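Local coordinates for ABC transporter binding protein AcbH (Actinoplanes, PDB 3OO8), which serves as the extracellular solute receptor of an ABC transporter, binding beta-D-galactopyranose as its exclusive substrate, at residues S84-A90 with T300-P306; T104-V109 with K316-Q320; T375-M379 with Q409-F414. The protein carries 2 engineered substitutions. All coordinates share one frame; numbering follows the deposited sequence.

Contact 1 (S84-A90 with T300-P306); sequences SLATWFA and TDGFILP
A86 and I304 face each other as a hydrogen-bonded pair of an antiparallel ladder, A86 N donating to I304 O and I304 N to A86 O, both at 2.9 Å. The next such pair joins W88 and G302, where the bonds W88 N to G302 O and G302 N to W88 O are 3.0 Å long; here each donor stands well above the plane of the carbonyl it meets, 43° out of it at G302 O. A further bond, from A90 N to T300 O at 3.1 Å, continues the ladder beyond strand 85-89.

Side chains fill in between these rungs. I304 has CG1 between its backbone N and carbonyl carbon (chi1 59°), which lays CG1 beside A86 CB while CD1 reaches W88 CB at 3.9 Å. On the other face of the sheet T87 CG2 meets the F303 ring obliquely, 3.7 Å from CE1, and the A86 carbonyl oxygen lies at that ring's edge. Near the start of the first strand L85 CD2 rests 3.8 Å from L305 CG. Although W88 and F89 start from opposite faces, their rings swing together, F89 CE2 lying over the rim of the W88 ring, 3.6 Å above its plane.

D301 and F89 form a non-hydrogen-bonded antiparallel pair; the D301 carboxylate is tied to the galactose-binding R373 and to Y138, and R373 also makes a cation-pi contact with F89. Strand 85-89 is flanked by parallel strand 30-34, and strand 301-304 lies antiparallel to both its neighbours, 85-89 and 134-147, consistent with the late strand that crosses back into the first lobe in the class 2 solute-binding fold. Helices 67-79 and 312-322 pack against the sheet.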
ATOM      1  N   SER A  84      23.639   4.548  -9.381  1.00 11.31           N
ATOM      2  CA  SER A  84      23.212   5.874  -9.829  1.00 10.82           C
ATOM      3  C   SER A  84      21.758   6.171  -9.485  1.00 11.67           C
ATOM      4  O   SER A  84      21.352   7.336  -9.295  1.00 14.84           O
ATOM      5  CB  SER A  84      23.341   5.956 -11.361  1.00 14.15           C
ATOM      6  OG  SER A  84      24.672   5.683 -11.802  1.00 14.04           O
ATOM      7  N   LEU A  85      20.975   5.099  -9.549  1.00 11.42           N
ATOM      8  CA  LEU A  85      19.557   5.072  -9.232  1.00 10.71           C
ATOM      9  C   LEU A  85      19.300   3.798  -8.451  1.00  9.59           C
ATOM     10  O   LEU A  85      20.074   2.856  -8.537  1.00 10.98           O
ATOM     11  CB  LEU A  85      18.727   4.971 -10.533  1.00  9.26           C
ATOM     12  CG  LEU A  85      18.747   6.265 -11.336  1.00  8.80           C
ATOM     13  CD1 LEU A  85      17.943   6.179 -12.631  1.00 11.39           C
ATOM     14  CD2 LEU A  85      18.196   7.415 -10.457  1.00 11.98           C
ATOM     15  N   ALA A  86      18.214   3.778  -7.687  1.00  9.63           N
ATOM     16  CA  ALA A  86      17.809   2.557  -7.002  1.00  9.92           C
ATOM     17  C   ALA A  86      16.300   2.381  -6.841  1.00  8.58           C
ATOM     18  O   ALA A  86      15.541   3.320  -6.821  1.00 10.56           O
ATOM     19  CB  ALA A  86      18.518   2.470  -5.617  1.00 12.70           C
ATOM     20  N   THR A  87      15.867   1.143  -6.753  1.00  9.97           N
ATOM     21  CA  THR A  87      14.503   0.860  -6.424  1.00  8.93           C
ATOM     22  C   THR A  87      14.185   1.149  -4.965  1.00 10.21           C
ATOM     23  O   THR A  87      14.939   0.761  -4.080  1.00 12.15           O
ATOM     24  CB  THR A  87      14.265  -0.642  -6.576  1.00  8.50           C
ATOM     25  OG1 THR A  87      15.286  -1.382  -5.878  1.00 11.69           O
ATOM     26  CG2 THR A  87      14.294  -1.027  -8.067  1.00 10.83           C
ATOM     27  N   TRP A  88      13.061   1.806  -4.706  1.00  8.66           N
ATOM     28  CA  TRP A  88      12.630   1.957  -3.318  1.00  9.53           C
ATOM     29  C   TRP A  88      11.107   2.115  -3.312  1.00 11.56           C
ATOM     30  O   TRP A  88      10.434   1.671  -4.232  1.00 11.70           O
ATOM     31  CB  TRP A  88      13.373   3.115  -2.595  1.00  9.98           C
ATOM     32  CG  TRP A  88      13.238   2.996  -1.097  1.00 11.49           C
ATOM     33  CD1 TRP A  88      12.647   3.890  -0.239  1.00 12.02           C
ATOM     34  CD2 TRP A  88      13.657   1.885  -0.292  1.00 12.21           C
ATOM     35  NE1 TRP A  88      12.672   3.393   1.043  1.00 12.73           N
ATOM     36  CE2 TRP A  88      13.275   2.167   1.042  1.00 11.84           C
ATOM     37  CE3 TRP A  88      14.296   0.672  -0.567  1.00 14.68           C
ATOM     38  CZ2 TRP A  88      13.510   1.267   2.095  1.00 14.25           C
ATOM     39  CZ3 TRP A  88      14.559  -0.218   0.507  1.00 10.61           C
ATOM     40  CH2 TRP A  88      14.154   0.099   1.803  1.00 12.16           C
ATOM     41  N   PHE A  89      10.550   2.775  -2.304  1.00 11.25           N
ATOM     42  CA  PHE A  89       9.087   2.931  -2.258  1.00 10.54           C
ATOM     43  C   PHE A  89       8.738   4.058  -1.292  1.00 11.04           C
ATOM     44  O   PHE A  89       9.559   4.455  -0.448  1.00 11.72           O
ATOM     45  CB  PHE A  89       8.451   1.607  -1.802  1.00  9.82           C
ATOM     46  CG  PHE A  89       9.150   0.976  -0.620  1.00 10.93           C
ATOM     47  CD1 PHE A  89       8.856   1.358   0.697  1.00 13.76           C
ATOM     48  CD2 PHE A  89      10.093  -0.019  -0.825  1.00 19.13           C
ATOM     49  CE1 PHE A  89       9.493   0.754   1.778  1.00 13.16           C
ATOM     50  CE2 PHE A  89      10.739  -0.606   0.244  1.00 18.13           C
ATOM     51  CZ  PHE A  89      10.455  -0.222   1.535  1.00 17.04           C
ATOM     52  N   ALA A  90       7.524   4.577  -1.425  1.00  9.19           N
ATOM     53  CA  ALA A  90       7.056   5.656  -0.574  1.00  9.84           C
ATOM     54  C   ALA A  90       6.977   5.231   0.898  1.00 10.88           C
ATOM     55  O   ALA A  90       6.850   4.038   1.227  1.00 10.06           O
ATOM     56  CB  ALA A  90       5.688   6.194  -1.087  1.00  9.17           C
ATOM     57  N   THR A 300       2.995   2.014  -2.807  1.00  8.42           N
ATOM     58  CA  THR A 300       3.510   2.543  -4.053  1.00  8.61           C
ATOM     59  C   THR A 300       5.020   2.352  -4.154  1.00  9.88           C
ATOM     60  O   THR A 300       5.813   2.842  -3.316  1.00 10.68           O
ATOM     61  CB  THR A 300       3.194   4.065  -4.151  1.00  7.54           C
ATOM     62  OG1 THR A 300       1.778   4.274  -4.007  1.00  8.70           O
ATOM     63  CG2 THR A 300       3.625   4.636  -5.507  1.00 10.56           C
ATOM     64  N   ASP A 301       5.423   1.655  -5.207  1.00  8.51           N
ATOM     65  CA  ASP A 301       6.827   1.385  -5.457  1.00 10.12           C
ATOM     66  C   ASP A 301       7.379   2.425  -6.439  1.00  9.34           C
ATOM     67  O   ASP A 301       6.638   2.910  -7.298  1.00  9.86           O
ATOM     68  CB  ASP A 301       7.039  -0.010  -6.044  1.00 10.04           C
ATOM     69  CG  ASP A 301       6.798  -1.126  -5.033  1.00 13.32           C
ATOM     70  OD1 ASP A 301       6.476  -0.848  -3.851  1.00 11.93           O
ATOM     71  OD2 ASP A 301       6.889  -2.316  -5.425  1.00 11.27           O
ATOM     72  N   GLY A 302       8.663   2.736  -6.338  1.00 10.39           N
ATOM     73  CA  GLY A 302       9.254   3.703  -7.270  1.00 10.37           C
ATOM     74  C   GLY A 302      10.758   3.662  -7.229  1.00 10.92           C
ATOM     75  O   GLY A 302      11.348   2.608  -6.980  1.00 10.65           O
ATOM     76  N   PHE A 303      11.374   4.807  -7.515  1.00 10.33           N
ATOM     77  CA  PHE A 303      12.829   4.879  -7.662  1.00  9.39           C
ATOM     78  C   PHE A 303      13.352   6.149  -7.035  1.00 10.30           C
ATOM     79  O   PHE A 303      12.646   7.165  -6.988  1.00 10.99           O
ATOM     80  CB  PHE A 303      13.201   4.851  -9.147  1.00 10.24           C
ATOM     81  CG  PHE A 303      12.602   3.672  -9.841  1.00  9.51           C
ATOM     82  CD1 PHE A 303      13.247   2.459  -9.800  1.00  9.18           C
ATOM     83  CD2 PHE A 303      11.353   3.780 -10.469  1.00  9.49           C
ATOM     84  CE1 PHE A 303      12.653   1.319 -10.369  1.00  9.17           C
ATOM     85  CE2 PHE A 303      10.745   2.651 -11.061  1.00 12.02           C
ATOM     86  CZ  PHE A 303      11.411   1.421 -11.026  1.00 12.22           C
ATOM     87  N   ILE A 304      14.571   6.030  -6.523  1.00  9.09           N
ATOM     88  CA  ILE A 304      15.268   7.142  -5.883  1.00  9.85           C
ATOM     89  C   ILE A 304      16.649   7.334  -6.509  1.00 11.79           C
ATOM     90  O   ILE A 304      17.188   6.455  -7.200  1.00 10.80           O
ATOM     91  CB  ILE A 304      15.484   6.887  -4.383  1.00 10.82           C
ATOM     92  CG1 ILE A 304      16.298   5.589  -4.179  1.00 11.37           C
ATOM     93  CG2 ILE A 304      14.134   6.900  -3.664  1.00 11.34           C
ATOM     94  CD1 ILE A 304      16.605   5.237  -2.707  1.00 13.35           C
ATOM     95  N   LEU A 305      17.219   8.508  -6.240  1.00 11.73           N
ATOM     96  CA  LEU A 305      18.554   8.871  -6.727  1.00 13.11           C
ATOM     97  C   LEU A 305      19.518   9.060  -5.537  1.00 12.92           C
ATOM     98  O   LEU A 305      19.508  10.132  -4.891  1.00 14.50           O
ATOM     99  CB  LEU A 305      18.437  10.177  -7.514  1.00 12.42           C
ATOM    100  CG  LEU A 305      19.501  10.492  -8.602  1.00 17.20           C
ATOM    101  CD1 LEU A 305      19.050  11.680  -9.486  1.00 21.68           C
ATOM    102  CD2 LEU A 305      20.904  10.728  -7.991  1.00 17.61           C
ATOM    103  N   PRO A 306      20.337   8.044  -5.234  1.00 13.96           N
ATOM    104  CA  PRO A 306      21.247   8.121  -4.078  1.00 13.71           C
ATOM    105  C   PRO A 306      22.193   9.298  -4.213  1.00 16.33           C
ATOM    106  O   PRO A 306      22.799   9.468  -5.274  1.00 16.84           O
ATOM    107  CB  PRO A 306      22.018   6.809  -4.159  1.00 15.79           C
ATOM    108  CG  PRO A 306      20.983   5.828  -4.758  1.00 16.53           C
ATOM    109  CD  PRO A 306      20.356   6.699  -5.835  1.00 13.06           C
TER

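Contact 2 (T104-V109 with K316-Q320)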
ATOM      1  N   THR A 104      19.396  12.589  -3.452  1.00 14.67           N
ATOM      2  CA  THR A 104      19.432  13.799  -4.257  1.00 16.82           C
ATOM      3  C   THR A 104      18.008  14.227  -4.570  1.00 16.00           C
ATOM      4  O   THR A 104      17.208  13.405  -5.016  1.00 14.83           O
ATOM      5  CB  THR A 104      20.212  13.519  -5.562  1.00 17.20           C
ATOM      6  OG1 THR A 104      21.586  13.326  -5.220  1.00 20.11           O
ATOM      7  CG2 THR A 104      20.128  14.695  -6.518  1.00 17.15           C
ATOM      8  N   PRO A 105      17.648  15.489  -4.296  1.00 14.89           N
ATOM      9  CA  PRO A 105      16.320  15.935  -4.676  1.00 13.97           C
ATOM     10  C   PRO A 105      16.168  16.000  -6.204  1.00 15.40           C
ATOM     11  O   PRO A 105      17.159  16.241  -6.940  1.00 18.26           O
ATOM     12  CB  PRO A 105      16.213  17.322  -4.036  1.00 17.65           C
ATOM     13  CG  PRO A 105      17.594  17.807  -4.007  1.00 18.67           C
ATOM     14  CD  PRO A 105      18.470  16.606  -3.765  1.00 14.73           C
ATOM     15  N   ILE A 106      14.951  15.748  -6.682  1.00 13.79           N
ATOM     16  CA  ILE A 106      14.689  15.676  -8.111  1.00 12.04           C
ATOM     17  C   ILE A 106      13.551  16.590  -8.550  1.00 14.34           C
ATOM     18  O   ILE A 106      12.708  16.243  -9.391  1.00 12.36           O
ATOM     19  CB  ILE A 106      14.468  14.208  -8.560  1.00 10.11           C
ATOM     20  CG1 ILE A 106      13.427  13.560  -7.655  1.00 15.20           C
ATOM     21  CG2 ILE A 106      15.769  13.411  -8.420  1.00 12.56           C
ATOM     22  CD1 ILE A 106      12.911  12.248  -8.234  1.00 15.49           C
ATOM     23  N   ASP A 107      13.587  17.828  -8.037  1.00 15.36           N
ATOM     24  CA  ASP A 107      12.571  18.791  -8.398  1.00 17.53           C
ATOM     25  C   ASP A 107      12.658  19.039  -9.899  1.00 17.20           C
ATOM     26  O   ASP A 107      11.651  19.335 -10.526  1.00 16.50           O
ATOM     27  CB  ASP A 107      12.759  20.118  -7.641  1.00 17.93           C
ATOM     28  CG  ASP A 107      12.578  19.976  -6.144  1.00 25.77           C
ATOM     29  OD1 ASP A 107      11.889  19.035  -5.713  1.00 19.64           O
ATOM     30  OD2 ASP A 107      13.085  20.828  -5.389  1.00 29.04           O
ATOM     31  N   ASP A 108      13.876  18.990 -10.447  1.00 16.26           N
ATOM     32  CA  ASP A 108      14.074  19.176 -11.873  1.00 16.87           C
ATOM     33  C   ASP A 108      13.408  18.108 -12.749  1.00 17.47           C
ATOM     34  O   ASP A 108      12.755  18.422 -13.741  1.00 18.88           O
ATOM     35  CB  ASP A 108      15.550  19.423 -12.241  1.00 18.73           C
ATOM     36  CG  ASP A 108      16.501  18.362 -11.716  1.00 19.63           C
ATOM     37  OD1 ASP A 108      16.099  17.362 -11.051  1.00 16.69           O
ATOM     38  OD2 ASP A 108      17.708  18.512 -11.999  1.00 22.01           O
ATOM     39  N   VAL A 109      13.531  16.846 -12.345  1.00 15.74           N
ATOM     40  CA  VAL A 109      12.807  15.761 -12.996  1.00 14.75           C
ATOM     41  C   VAL A 109      11.313  16.042 -12.950  1.00 14.38           C
ATOM     42  O   VAL A 109      10.613  15.887 -13.949  1.00 14.65           O
ATOM     43  CB  VAL A 109      13.079  14.422 -12.264  1.00 13.72           C
ATOM     44  CG1 VAL A 109      12.159  13.300 -12.801  1.00 15.37           C
ATOM     45  CG2 VAL A 109      14.564  14.033 -12.426  1.00 13.82           C
ATOM     46  N   LYS A 316      19.011  11.265 -13.971  1.00 11.48           N
ATOM     47  CA  LYS A 316      17.796  12.062 -14.047  1.00 11.81           C
ATOM     48  C   LYS A 316      17.065  11.876 -15.369  1.00 11.49           C
ATOM     49  O   LYS A 316      15.850  11.916 -15.399  1.00 13.71           O
ATOM     50  CB  LYS A 316      18.106  13.545 -13.785  1.00 11.08           C
ATOM     51  CG  LYS A 316      18.378  13.844 -12.329  1.00 10.24           C
ATOM     52  CD  LYS A 316      18.851  15.304 -12.145  1.00 13.30           C
ATOM     53  CE  LYS A 316      19.084  15.624 -10.685  1.00 15.82           C
ATOM     54  NZ  LYS A 316      19.618  17.043 -10.563  1.00 17.42           N
ATOM     55  N   LYS A 317      17.791  11.654 -16.466  1.00 14.28           N
ATOM     56  CA  LYS A 317      17.111  11.446 -17.747  1.00 13.47           C
ATOM     57  C   LYS A 317      16.342  10.143 -17.707  1.00 13.03           C
ATOM     58  O   LYS A 317      15.236  10.059 -18.226  1.00 12.86           O
ATOM     59  CB  LYS A 317      18.098  11.379 -18.922  1.00 14.93           C
ATOM     60  CG  LYS A 317      18.799  12.701 -19.233  1.00 20.57           C
ATOM     61  CD  LYS A 317      19.500  12.623 -20.605  1.00 32.32           C
ATOM     62  CE  LYS A 317      18.499  12.393 -21.749  1.00 38.55           C
ATOM     63  NZ  LYS A 317      19.075  12.463 -23.140  1.00 44.58           N
ATOM     64  N   VAL A 318      16.941   9.144 -17.062  1.00 10.32           N
ATOM     65  CA  VAL A 318      16.305   7.828 -16.943  1.00 10.09           C
ATOM     66  C   VAL A 318      15.063   7.975 -16.053  1.00 11.65           C
ATOM     67  O   VAL A 318      14.006   7.408 -16.342  1.00 10.92           O
ATOM     68  CB  VAL A 318      17.285   6.728 -16.483  1.00  8.59           C
ATOM     69  CG1 VAL A 318      16.525   5.400 -16.248  1.00  9.07           C
ATOM     70  CG2 VAL A 318      18.341   6.467 -17.560  1.00 11.74           C
ATOM     71  N   LEU A 319      15.172   8.724 -14.955  1.00 10.49           N
ATOM     72  CA  LEU A 319      13.984   8.959 -14.129  1.00 10.52           C
ATOM     73  C   LEU A 319      12.857   9.654 -14.896  1.00 11.66           C
ATOM     74  O   LEU A 319      11.687   9.348 -14.690  1.00 11.82           O
ATOM     75  CB  LEU A 319      14.342   9.770 -12.881  1.00 11.36           C
ATOM     76  CG  LEU A 319      15.122   9.068 -11.761  1.00  9.93           C
ATOM     77  CD1 LEU A 319      15.513  10.071 -10.648  1.00 12.27           C
ATOM     78  CD2 LEU A 319      14.368   7.859 -11.145  1.00 12.63           C
ATOM     79  N   GLN A 320      13.192  10.641 -15.734  1.00 12.15           N
ATOM     80  CA  GLN A 320      12.176  11.288 -16.558  1.00 12.88           C
ATOM     81  C   GLN A 320      11.427  10.276 -17.407  1.00 13.47           C
ATOM     82  O   GLN A 320      10.214  10.366 -17.532  1.00 14.23           O
ATOM     83  CB  GLN A 320      12.803  12.382 -17.427  1.00 13.43           C
ATOM     84  CG  GLN A 320      13.225  13.518 -16.571  1.00 17.26           C
ATOM     85  CD  GLN A 320      14.006  14.598 -17.312  1.00 24.35           C
ATOM     86  OE1 GLN A 320      14.118  14.572 -18.532  1.00 27.73           O
ATOM     87  NE2 GLN A 320      14.532  15.558 -16.568  1.00 24.83           N
TER
HETATM   88  O   HOH W   1      19.049  17.831  -7.710  1.00 23.16           O
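D108 and K316 form the polar part of this contact, a salt bridge in which K316 NZ meets D108 OD2 on its syn side at 2.8 Å, 15° out of the carboxylate plane. The two side chains cross at about a right angle: the lysine chain, extended beyond CG, brings CD and CE past both carboxylate oxygens before its ammonium group reaches OD2. The other oxygen, D108 OD1, accepts from V109 N at 2.9 Å, the donor lying above the carboxylate plane. With CG held between the backbone N and carbonyl carbon (chi1 54°), the D108 carboxylate is turned back to the amide of the next residue, V109, a bond that probably restricts its rotation.

A water extends the polar group, donating to P105 O at 2.6 Å and accepting from K316 NZ at 3.0 Å. Replacing K316 by an alanine removes the ammonium group and the CG packed on V109 CG2, and is likely to leave the D108 carboxylate without its counter-charge and the water on P105 O without one of its partners.

Apolar packing makes up the rest of the contact. V109 splits its methyls between two neighbours, CG2 against K316 CG at 3.8 Å and CG1 against Q320 CG at 3.9 Å. I106, at the N-cap of helix 107-113, crosses L319 nearly at a right angle, with CG2 4.0 Å from L319 CD1; both also touch V135 of strand 134-147. The result is ordinary packing of a helix start on a neighbouring helix, apolar toward the sheet and ion-paired on the solvent side, where D108 is exposed, joining helix 107-113 to helix 312-322 away from the residues that bind galactose.

Contact 3 (T375-M379 with Q409-F414)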
ATOM      1  N   THR A 375       5.313   3.557   9.061  1.00 11.24           N
ATOM      2  CA  THR A 375       6.019   3.722  10.335  1.00 13.86           C
ATOM      3  C   THR A 375       7.319   2.937  10.243  1.00 16.91           C
ATOM      4  O   THR A 375       7.627   2.327   9.204  1.00 15.98           O
ATOM      5  CB  THR A 375       5.156   3.281  11.561  1.00 13.36           C
ATOM      6  OG1 THR A 375       5.788   3.735  12.771  1.00 15.21           O
ATOM      7  CG2 THR A 375       4.962   1.766  11.616  1.00 15.05           C
ATOM      8  N   VAL A 376       8.123   2.965  11.300  1.00 18.74           N
ATOM      9  CA  VAL A 376       9.315   2.128  11.257  1.00 18.87           C
ATOM     10  C   VAL A 376       9.006   0.662  11.508  1.00 18.81           C
ATOM     11  O   VAL A 376       8.038   0.315  12.191  1.00 16.70           O
ATOM     12  CB  VAL A 376      10.437   2.609  12.188  1.00 23.03           C
ATOM     13  CG1 VAL A 376      10.642   4.115  12.054  1.00 25.28           C
ATOM     14  CG2 VAL A 376      10.123   2.248  13.607  1.00 21.04           C
ATOM     15  N   PRO A 377       9.825  -0.233  10.946  1.00 17.77           N
ATOM     16  CA  PRO A 377       9.528  -1.645  11.087  1.00 19.55           C
ATOM     17  C   PRO A 377       9.290  -2.140  12.511  1.00 18.34           C
ATOM     18  O   PRO A 377       8.379  -2.943  12.737  1.00 17.62           O
ATOM     19  CB  PRO A 377      10.744  -2.311  10.448  1.00 19.57           C
ATOM     20  CG  PRO A 377      11.106  -1.338   9.348  1.00 23.75           C
ATOM     21  CD  PRO A 377      10.892   0.017   9.948  1.00 20.71           C
ATOM     22  N   ASP A 378      10.135  -1.721  13.447  1.00 18.90           N
ATOM     23  CA  ASP A 378      10.009  -2.108  14.845  1.00 17.04           C
ATOM     24  C   ASP A 378       8.619  -1.711  15.388  1.00 16.32           C
ATOM     25  O   ASP A 378       8.036  -2.455  16.197  1.00 15.22           O
ATOM     26  CB  ASP A 378      11.088  -1.424  15.698  1.00 18.63           C
ATOM     27  CG  ASP A 378      12.445  -2.137  15.657  1.00 22.07           C
ATOM     28  OD1 ASP A 378      12.581  -3.220  15.059  1.00 24.13           O
ATOM     29  OD2 ASP A 378      13.384  -1.555  16.234  1.00 29.46           O
ATOM     30  N   MET A 379       8.102  -0.560  14.958  1.00 13.23           N
ATOM     31  CA  MET A 379       6.790  -0.078  15.463  1.00 12.29           C
ATOM     32  C   MET A 379       5.660  -0.900  14.857  1.00 13.98           C
ATOM     33  O   MET A 379       4.772  -1.362  15.561  1.00 12.75           O
ATOM     34  CB  MET A 379       6.610   1.420  15.201  1.00 12.35           C
ATOM     35  CG  MET A 379       5.385   2.053  15.928  1.00 12.40           C
ATOM     36  SD  MET A 379       5.467   1.950  17.738  1.00 14.43           S
ATOM     37  CE  MET A 379       4.069   0.884  18.154  1.00 14.13           C
ATOM     38  N   GLN A 409       6.233   1.169  23.681  1.00 16.02           N
ATOM     39  CA  GLN A 409       7.114   0.656  22.612  1.00 16.14           C
ATOM     40  C   GLN A 409       7.555   1.847  21.776  1.00 15.29           C
ATOM     41  O   GLN A 409       8.743   2.008  21.466  1.00 14.78           O
ATOM     42  CB  GLN A 409       6.396  -0.396  21.740  1.00 16.11           C
ATOM     43  CG  GLN A 409       6.237  -1.769  22.349  1.00 20.34           C
ATOM     44  CD  GLN A 409       7.476  -2.614  22.169  1.00 23.97           C
ATOM     45  OE1 GLN A 409       8.449  -2.169  21.564  1.00 23.99           O
ATOM     46  NE2 GLN A 409       7.459  -3.822  22.703  1.00 23.84           N
ATOM     47  N   ALA A 410       6.596   2.703  21.429  1.00 13.61           N
ATOM     48  CA  ALA A 410       6.898   3.864  20.607  1.00 13.74           C
ATOM     49  C   ALA A 410       7.929   4.765  21.249  1.00 15.67           C
ATOM     50  O   ALA A 410       8.801   5.278  20.556  1.00 16.70           O
ATOM     51  CB  ALA A 410       5.650   4.665  20.269  1.00 12.84           C
ATOM     52  N   LYS A 411       7.829   5.000  22.556  1.00 15.27           N
ATOM     53  CA  LYS A 411       8.835   5.854  23.194  1.00 17.42           C
ATOM     54  C   LYS A 411      10.240   5.291  23.064  1.00 17.38           C
ATOM     55  O   LYS A 411      11.188   6.074  22.960  1.00 20.62           O
ATOM     56  CB  LYS A 411       8.538   6.100  24.679  1.00 16.64           C
ATOM     57  CG  LYS A 411       7.334   6.977  24.950  1.00 22.77           C
ATOM     58  CD  LYS A 411       6.951   6.879  26.433  1.00 29.45           C
ATOM     59  CE  LYS A 411       5.633   7.600  26.710  1.00 31.54           C
ATOM     60  NZ  LYS A 411       5.035   7.056  27.977  1.00 40.93           N
ATOM     61  N   THR A 412      10.385   3.965  23.089  1.00 18.34           N
ATOM     62  CA  THR A 412      11.709   3.354  22.939  1.00 18.72           C
ATOM     63  C   THR A 412      12.223   3.378  21.514  1.00 20.18           C
ATOM     64  O   THR A 412      13.416   3.534  21.285  1.00 21.19           O
ATOM     65  CB  THR A 412      11.789   1.897  23.479  1.00 17.85           C
ATOM     66  OG1 THR A 412      11.042   0.991  22.656  1.00 19.46           O
ATOM     67  CG2 THR A 412      11.289   1.805  24.920  1.00 19.22           C
ATOM     68  N   ILE A 413      11.315   3.205  20.560  1.00 17.90           N
ATOM     69  CA  ILE A 413      11.660   3.120  19.146  1.00 17.77           C
ATOM     70  C   ILE A 413      11.987   4.455  18.504  1.00 18.02           C
ATOM     71  O   ILE A 413      12.875   4.541  17.645  1.00 20.67           O
ATOM     72  CB  ILE A 413      10.507   2.436  18.386  1.00 16.21           C
ATOM     73  CG1 ILE A 413      10.365   1.000  18.902  1.00 14.20           C
ATOM     74  CG2 ILE A 413      10.664   2.554  16.844  1.00 17.60           C
ATOM     75  CD1 ILE A 413       9.134   0.276  18.414  1.00 17.81           C
ATOM     76  N   PHE A 414      11.254   5.492  18.888  1.00 16.92           N
ATOM     77  CA  PHE A 414      11.427   6.796  18.271  1.00 16.62           C
ATOM     78  C   PHE A 414      12.352   7.688  19.088  1.00 22.58           C
ATOM     79  O   PHE A 414      12.511   8.855  18.745  1.00 25.39           O
ATOM     80  CB  PHE A 414      10.070   7.478  18.014  1.00 16.13           C
ATOM     81  CG  PHE A 414       9.242   6.765  16.982  1.00 17.81           C
ATOM     82  CD1 PHE A 414       8.373   5.755  17.360  1.00 14.56           C
ATOM     83  CD2 PHE A 414       9.405   7.032  15.632  1.00 23.88           C
ATOM     84  CE1 PHE A 414       7.636   5.040  16.414  1.00 17.22           C
ATOM     85  CE2 PHE A 414       8.671   6.327  14.679  1.00 19.63           C
ATOM     86  CZ  PHE A 414       7.791   5.327  15.071  1.00 22.10           C
TER
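T375 meets F414 at the ring's edge, its OG1 lying in the ring plane 3.4 Å from CZ. The same hydroxyl is hydrogen-bonded to the backbone oxygen of M211, so the ring approaches an oxygen already held in place.

V376, the N-cap residue of helix 377-392, uses both methyls. CG2 presses on I413 CG2 at 3.3 Å, tighter than usual for two carbons, while CG1 comes obliquely to F414 CE2 at 4.0 Å. I413 CG2 also sits over one face of the F414 ring, toward its rim, and Y92 touches both V376 and F414.

D378 contributes its aliphatic part, CB lying 3.8 Å from I413 CD1.

M379 carries much of the packing. Its CG, anti to the backbone N (chi1 -169°), runs to the edge of F414, 3.8 Å from CE1; the chain then bends and places SD 3.7 Å from A410 CB. The same sulfur makes a Met-aromatic contact with F414 at the ring's edge, 5.4 Å from its centroid and 86° off the ring normal. W217 touches both M379 and A410.

No hydrogen bond links the two segments. Shape and dispersion hold the end of helix 396-413 against the start of helix 377-392, and with oxygen and sulfur both at the edge of F414, its weakly positive ring hydrogens probably add a small electrostatic attraction.

In the fold
Contacts 1 and 2 form one continuous piece of the first lobe, their centres 11 Å apart. L305 O lies 2.9 Å from T104 N, a probable hydrogen bond, and L85 CD2 packs 3.7 Å from L319 CG, bringing helix 312-322 against the sheet. Contact 3 stands apart, its centre 24 Å from contact 1's and 32 Å from contact 2's. The galactose site lies close to contacts 1 and 3 but not to contact 2: R373, bound to D301, lies two residues before T375, and the V376 side chain is about 6 Å from that of R93. A glycerol, probably from the crystallisation liquor, lies about 4 Å from the F89 side chain; no galactose occupies this chain.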